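Local coordinates for protein type III pantothenate kinase (Campylobacter jejuni, PDB 2NRH) that probably catalyses the ATP-dependent phosphorylation of pantothenate, the first step in coenzyme A biosynthesis, at residues Ile96-Ile101 and Leu160-Ala165; Cys81-Asp86 and Met199-Lys204. The protein carries 2 engineered substitutions. All coordinates share one frame; numbering follows the deposited sequence.

Contact 1 (Ile96-Ile101 and Leu160-Ala165)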
loop_
_atom_site.group_PDB
_atom_site.type_symbol
_atom_site.label_atom_id
_atom_site.label_comp_id
_atom_site.label_asym_id
_atom_site.label_seq_id
_atom_site.Cartn_x
_atom_site.Cartn_y
_atom_site.Cartn_z
ATOM N N ILE B 96 4.636 -6.923 -3.721
ATOM C CA ILE B 96 3.540 -7.757 -4.210
ATOM C C ILE B 96 3.344 -7.375 -5.700
ATOM O O ILE B 96 3.039 -6.244 -6.026
ATOM C CB ILE B 96 2.271 -7.512 -3.352
ATOM C CG1 ILE B 96 2.500 -8.102 -1.950
ATOM C CG2 ILE B 96 0.993 -8.108 -3.971
ATOM C CD1 ILE B 96 1.336 -7.834 -0.953
ATOM N N THR B 97 3.637 -8.305 -6.596
ATOM C CA THR B 97 3.373 -8.080 -8.032
ATOM C C THR B 97 2.226 -8.970 -8.478
ATOM O O THR B 97 2.139 -10.117 -8.073
ATOM C CB THR B 97 4.612 -8.338 -8.866
ATOM O OG1 THR B 97 5.005 -9.711 -8.689
ATOM C CG2 THR B 97 5.716 -7.402 -8.386
ATOM N N ILE B 98 1.297 -8.388 -9.230
ATOM C CA ILE B 98 0.116 -9.097 -9.748
ATOM C C ILE B 98 0.176 -9.059 -11.269
ATOM O O ILE B 98 0.144 -8.012 -11.877
ATOM C CB ILE B 98 -1.205 -8.462 -9.219
ATOM C CG1 ILE B 98 -1.287 -8.483 -7.703
ATOM C CG2 ILE B 98 -2.422 -9.260 -9.686
ATOM C CD1 ILE B 98 -0.921 -7.215 -7.014
ATOM N N ASP B 99 0.311 -10.201 -11.897
ATOM C CA ASP B 99 0.399 -10.262 -13.375
ATOM C C ASP B 99 -0.737 -11.087 -13.994
ATOM O O ASP B 99 -1.168 -12.124 -13.466
ATOM C CB ASP B 99 1.756 -10.813 -13.798
ATOM C CG ASP B 99 2.904 -9.806 -13.570
ATOM O OD1 ASP B 99 2.940 -8.792 -14.321
ATOM O OD2 ASP B 99 3.753 -10.048 -12.648
ATOM N N ILE B 100 -1.201 -10.641 -15.145
ATOM C CA ILE B 100 -2.360 -11.273 -15.765
ATOM C C ILE B 100 -2.025 -11.986 -17.060
ATOM O O ILE B 100 -1.555 -11.364 -18.008
ATOM C CB ILE B 100 -3.538 -10.268 -15.937
ATOM C CG1 ILE B 100 -3.971 -9.696 -14.549
ATOM C CG2 ILE B 100 -4.744 -10.976 -16.601
ATOM C CD1 ILE B 100 -3.046 -8.669 -13.938
ATOM N N ILE B 101 -2.250 -13.307 -17.070
ATOM C CA ILE B 101 -2.005 -14.147 -18.235
ATOM C C ILE B 101 -3.325 -14.659 -18.863
ATOM O O ILE B 101 -4.293 -15.087 -18.183
ATOM C CB ILE B 101 -1.061 -15.334 -17.898
ATOM C CG1 ILE B 101 0.140 -14.872 -17.012
ATOM C CG2 ILE B 101 -0.581 -16.075 -19.178
ATOM C CD1 ILE B 101 1.157 -13.911 -17.676
ATOM N N LEU B 160 -9.148 -6.877 -2.571
ATOM C CA LEU B 160 -9.979 -6.335 -3.635
ATOM C C LEU B 160 -9.253 -6.118 -4.943
ATOM O O LEU B 160 -9.829 -6.409 -6.003
ATOM C CB LEU B 160 -10.708 -5.050 -3.212
ATOM C CG LEU B 160 -11.725 -5.077 -2.058
ATOM C CD1 LEU B 160 -12.107 -3.671 -1.669
ATOM C CD2 LEU B 160 -12.939 -5.898 -2.472
ATOM N N LEU B 161 -8.012 -5.613 -4.903
ATOM C CA LEU B 161 -7.219 -5.539 -6.134
ATOM C C LEU B 161 -7.070 -6.887 -6.788
ATOM O O LEU B 161 -7.207 -6.993 -8.005
ATOM C CB LEU B 161 -5.838 -4.922 -5.930
ATOM C CG LEU B 161 -5.922 -3.417 -5.828
ATOM C CD1 LEU B 161 -4.774 -2.963 -4.957
ATOM C CD2 LEU B 161 -5.942 -2.738 -7.237
ATOM N N ILE B 162 -6.794 -7.922 -6.022
ATOM C CA ILE B 162 -6.637 -9.200 -6.675
ATOM C C ILE B 162 -7.947 -9.793 -7.219
ATOM O O ILE B 162 -7.927 -10.444 -8.263
ATOM C CB ILE B 162 -5.971 -10.216 -5.798
ATOM C CG1 ILE B 162 -4.500 -9.838 -5.572
ATOM C CG2 ILE B 162 -6.152 -11.613 -6.397
ATOM C CD1 ILE B 162 -3.944 -10.492 -4.325
ATOM N N LYS B 163 -9.056 -9.552 -6.510
ATOM C CA LYS B 163 -10.378 -10.026 -6.906
ATOM C C LYS B 163 -10.782 -9.384 -8.226
ATOM O O LYS B 163 -11.271 -10.039 -9.124
ATOM C CB LYS B 163 -11.445 -9.709 -5.834
ATOM C CG LYS B 163 -12.577 -10.758 -5.766
ATOM C CD LYS B 163 -13.949 -10.151 -5.578
ATOM C CE LYS B 163 -14.287 -9.913 -4.114
ATOM N NZ LYS B 163 -15.432 -10.774 -3.620
ATOM N N ASP B 164 -10.550 -8.096 -8.318
ATOM C CA ASP B 164 -10.879 -7.342 -9.494
ATOM C C ASP B 164 -10.052 -7.794 -10.718
ATOM O O ASP B 164 -10.572 -7.850 -11.830
ATOM C CB ASP B 164 -10.622 -5.867 -9.187
ATOM C CG ASP B 164 -10.878 -4.985 -10.344
ATOM O OD1 ASP B 164 -12.056 -4.755 -10.676
ATOM O OD2 ASP B 164 -9.908 -4.489 -10.928
ATOM N N ALA B 165 -8.775 -8.113 -10.496
ATOM C CA ALA B 165 -7.868 -8.442 -11.582
ATOM C C ALA B 165 -8.158 -9.845 -12.111
ATOM O O ALA B 165 -7.942 -10.105 -13.280
ATOM C CB ALA B 165 -6.402 -8.327 -11.139
#
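In the helix-on-sheet layer of an RNase H-like domain of the ASKHA type, Ile98 and Ile100 of strand 95-102 pack on Ile162 and Ala165 of helix 146-165. The helix belongs to the crossover connection between strands 105-113 and 171-174. Its segment runs almost parallel to the strand segment, at 8°, with the axes 9.9 Å apart. Ile98 uses both branches. Its CG1, anti to the carbonyl carbon (chi1 -59°), meets CG1 of Ile162 at 4.1 Å, and the two side chains cross at about a right angle. Its CG2, anti to the backbone N, reaches across toward the helix and lies 4.3 Å from CB of Ala165. That methyl faces the gap between two isoleucines: Ile100 CD1, farther along the strand, lies 4.4 Å from Ala165 CB. CG1 of Ile100 also lies 4.2 Å from the carbonyl O of Ala165. All four touching residues are buried, and their side-chain contacts are apolar. Around the contact, Phe110 and Leu112 of strand 105-113 and Val88 of strand 87-92 pack against Ile98, while Val90 touches Ile162. Helix 75-81 covers the other face of the strand, where Arg77 forms a salt bridge with Asp99; on the helix side, Phe142 of the second subunit packs on Ile100.

Contact 2 (Cys81-Asp86 and Met199-Lys204)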
loop_
_atom_site.group_PDB
_atom_site.type_symbol
_atom_site.label_atom_id
_atom_site.label_comp_id
_atom_site.label_asym_id
_atom_site.label_seq_id
_atom_site.Cartn_x
_atom_site.Cartn_y
_atom_site.Cartn_z
ATOM N N CYS B 81 5.315 -16.396 -14.160
ATOM C CA CYS B 81 4.203 -16.495 -15.117
ATOM C C CYS B 81 4.383 -17.622 -16.130
ATOM O O CYS B 81 3.453 -17.994 -16.836
ATOM C CB CYS B 81 4.001 -15.182 -15.878
ATOM S SG CYS B 81 3.342 -13.903 -14.819
ATOM N N TYR B 82 5.597 -18.112 -16.231
ATOM C CA TYR B 82 5.991 -18.867 -17.385
ATOM C C TYR B 82 5.258 -20.220 -17.534
ATOM O O TYR B 82 5.031 -20.650 -18.670
ATOM C CB TYR B 82 7.489 -19.130 -17.339
ATOM C CG TYR B 82 8.092 -19.403 -18.695
ATOM C CD1 TYR B 82 7.880 -18.521 -19.756
ATOM C CD2 TYR B 82 8.871 -20.529 -18.925
ATOM C CE1 TYR B 82 8.420 -18.738 -20.984
ATOM C CE2 TYR B 82 9.435 -20.746 -20.184
ATOM C CZ TYR B 82 9.200 -19.832 -21.188
ATOM O OH TYR B 82 9.763 -19.989 -22.422
ATOM N N THR B 83 4.954 -20.927 -16.430
ATOM C CA THR B 83 4.297 -22.254 -16.569
ATOM C C THR B 83 2.756 -22.107 -16.610
ATOM O O THR B 83 2.018 -23.088 -16.582
ATOM C CB THR B 83 4.677 -23.209 -15.465
ATOM O OG1 THR B 83 4.354 -22.608 -14.210
ATOM C CG2 THR B 83 6.118 -23.506 -15.509
ATOM N N ILE B 84 2.297 -20.864 -16.686
ATOM C CA ILE B 84 0.863 -20.536 -16.640
ATOM C C ILE B 84 0.352 -20.064 -18.002
ATOM O O ILE B 84 0.950 -19.211 -18.638
ATOM C CB ILE B 84 0.568 -19.555 -15.418
ATOM C CG1 ILE B 84 0.668 -20.387 -14.121
ATOM C CG2 ILE B 84 -0.815 -18.895 -15.487
ATOM C CD1 ILE B 84 1.490 -19.803 -13.087
ATOM N N GLU B 85 -0.744 -20.677 -18.441
ATOM C CA GLU B 85 -1.387 -20.411 -19.733
ATOM C C GLU B 85 -2.436 -19.351 -19.585
ATOM O O GLU B 85 -2.606 -18.531 -20.457
ATOM C CB GLU B 85 -2.034 -21.700 -20.288
ATOM C CG GLU B 85 -1.020 -22.718 -21.009
ATOM C CD GLU B 85 -1.493 -24.231 -21.010
ATOM O OE1 GLU B 85 -2.718 -24.564 -20.825
ATOM O OE2 GLU B 85 -0.602 -25.097 -21.171
ATOM N N ASP B 86 -3.178 -19.414 -18.494
ATOM C CA ASP B 86 -4.266 -18.489 -18.196
ATOM C C ASP B 86 -4.282 -18.400 -16.705
ATOM O O ASP B 86 -4.159 -19.445 -16.044
ATOM C CB ASP B 86 -5.626 -19.047 -18.616
ATOM C CG ASP B 86 -5.707 -19.279 -20.089
ATOM O OD1 ASP B 86 -5.951 -18.279 -20.807
ATOM O OD2 ASP B 86 -5.485 -20.451 -20.514
ATOM N N MET B 199 11.842 -21.770 -14.380
ATOM C CA MET B 199 13.241 -22.170 -14.640
ATOM C C MET B 199 13.392 -23.656 -15.064
ATOM O O MET B 199 14.161 -23.979 -15.963
ATOM C CB MET B 199 14.123 -21.858 -13.443
ATOM C CG MET B 199 14.099 -20.374 -12.972
ATOM S SD MET B 199 15.079 -20.137 -11.457
ATOM C CE MET B 199 16.619 -20.316 -12.162
ATOM N N LYS B 200 12.663 -24.551 -14.400
ATOM C CA LYS B 200 12.661 -25.967 -14.745
ATOM C C LYS B 200 12.217 -26.121 -16.198
ATOM O O LYS B 200 12.854 -26.837 -16.970
ATOM C CB LYS B 200 11.694 -26.749 -13.825
ATOM C CG LYS B 200 12.331 -27.977 -13.187
ATOM C CD LYS B 200 12.182 -27.951 -11.667
ATOM C CE LYS B 200 13.198 -28.890 -10.958
ATOM N NZ LYS B 200 12.706 -29.398 -9.600
ATOM N N LYS B 201 11.132 -25.429 -16.557
ATOM C CA LYS B 201 10.587 -25.451 -17.913
ATOM C C LYS B 201 11.577 -24.967 -18.925
ATOM O O LYS B 201 11.654 -25.541 -20.013
ATOM C CB LYS B 201 9.288 -24.657 -18.026
ATOM C CG LYS B 201 8.685 -24.616 -19.448
ATOM C CD LYS B 201 7.256 -24.016 -19.495
ATOM C CE LYS B 201 6.985 -23.259 -20.878
ATOM N NZ LYS B 201 5.599 -22.628 -21.087
ATOM N N ILE B 202 12.347 -23.931 -18.600
ATOM C CA ILE B 202 13.350 -23.456 -19.573
ATOM C C ILE B 202 14.369 -24.534 -19.937
ATOM O O ILE B 202 14.818 -24.616 -21.092
ATOM C CB ILE B 202 14.093 -22.179 -19.105
ATOM C CG1 ILE B 202 13.244 -20.937 -19.405
ATOM C CG2 ILE B 202 15.544 -22.091 -19.700
ATOM C CD1 ILE B 202 12.462 -20.977 -20.655
ATOM N N ILE B 203 14.718 -25.342 -18.941
ATOM C CA ILE B 203 15.752 -26.348 -19.070
ATOM C C ILE B 203 15.226 -27.541 -19.837
ATOM O O ILE B 203 15.961 -28.141 -20.612
ATOM C CB ILE B 203 16.311 -26.743 -17.704
ATOM C CG1 ILE B 203 17.177 -25.608 -17.174
ATOM C CG2 ILE B 203 17.234 -27.938 -17.805
ATOM C CD1 ILE B 203 17.086 -25.374 -15.700
ATOM N N LYS B 204 13.946 -27.859 -19.658
ATOM C CA LYS B 204 13.344 -28.973 -20.366
ATOM C C LYS B 204 13.108 -28.619 -21.826
ATOM O O LYS B 204 12.791 -29.501 -22.626
ATOM C CB LYS B 204 12.045 -29.457 -19.687
ATOM C CG LYS B 204 10.805 -28.572 -19.926
ATOM C CD LYS B 204 9.440 -29.328 -19.827
ATOM C CE LYS B 204 8.903 -29.677 -21.247
ATOM N NZ LYS B 204 8.207 -28.495 -21.920
#
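The ring of Tyr82 has the ammonium group of Lys201 over one face, in a cation-pi interaction; CG1 of Ile202 lies near its CE2, and Phe64 packs with the ring edge-to-face. Tyr82 lies in the type I beta turn Cys81-Ile84, which leads from helix 75-81 toward strand 87-92, and the contact joins this turn to the C-terminal helix 194-204. Lys201 NZ stands 4.4 Å from the ring centroid, 12° off the normal. With CG anti to the backbone N, the lysine leaves its helix and bends at chi3 so that NZ lies over the ring face. It crosses the tyrosine at about a right angle, and its CE comes within 3.6 Å of Tyr82 CE2. The ammonium also bonds to the backbone carbonyl of the same tyrosine, so one charge is held by both the pi face and the main chain of a single residue. This hydrogen bond, Lys201 NZ to Tyr82 O, is 3.2 Å long. Its C=O...N angle is 152°, the donor tilted 27° from the carbonyl plane. At the other end of the ring, Tyr82 OH makes a weak hydrogen bond to Glu205. Beside the lysine, Thr83 runs in the opposite direction, and its CG2 lies 4.2 Å from Lys201 CD.

How the contacts relate
From the N terminus, the chain first reaches 81-86, the turn after helix 75-81, then passes through strand 87-92 into 96-101. Contact 1 closes a loop of 58 intervening residues when helix 146-165 returns to that strand. The chain continues through strands 171-174 and 188-190 before helix 194-204 comes back to the turn and closes contact 2 over 112 residues. Contact 1 is therefore nested inside contact 2. Their centres are 19 Å apart, yet they touch: Ile101 CG2 lies 3.4 Å from Glu85 O, and Asp99 CB 3.6 Å from Cys81 SG. Strand 95-102 thus meets the crossover helix on one face and residues 81-85 on the other.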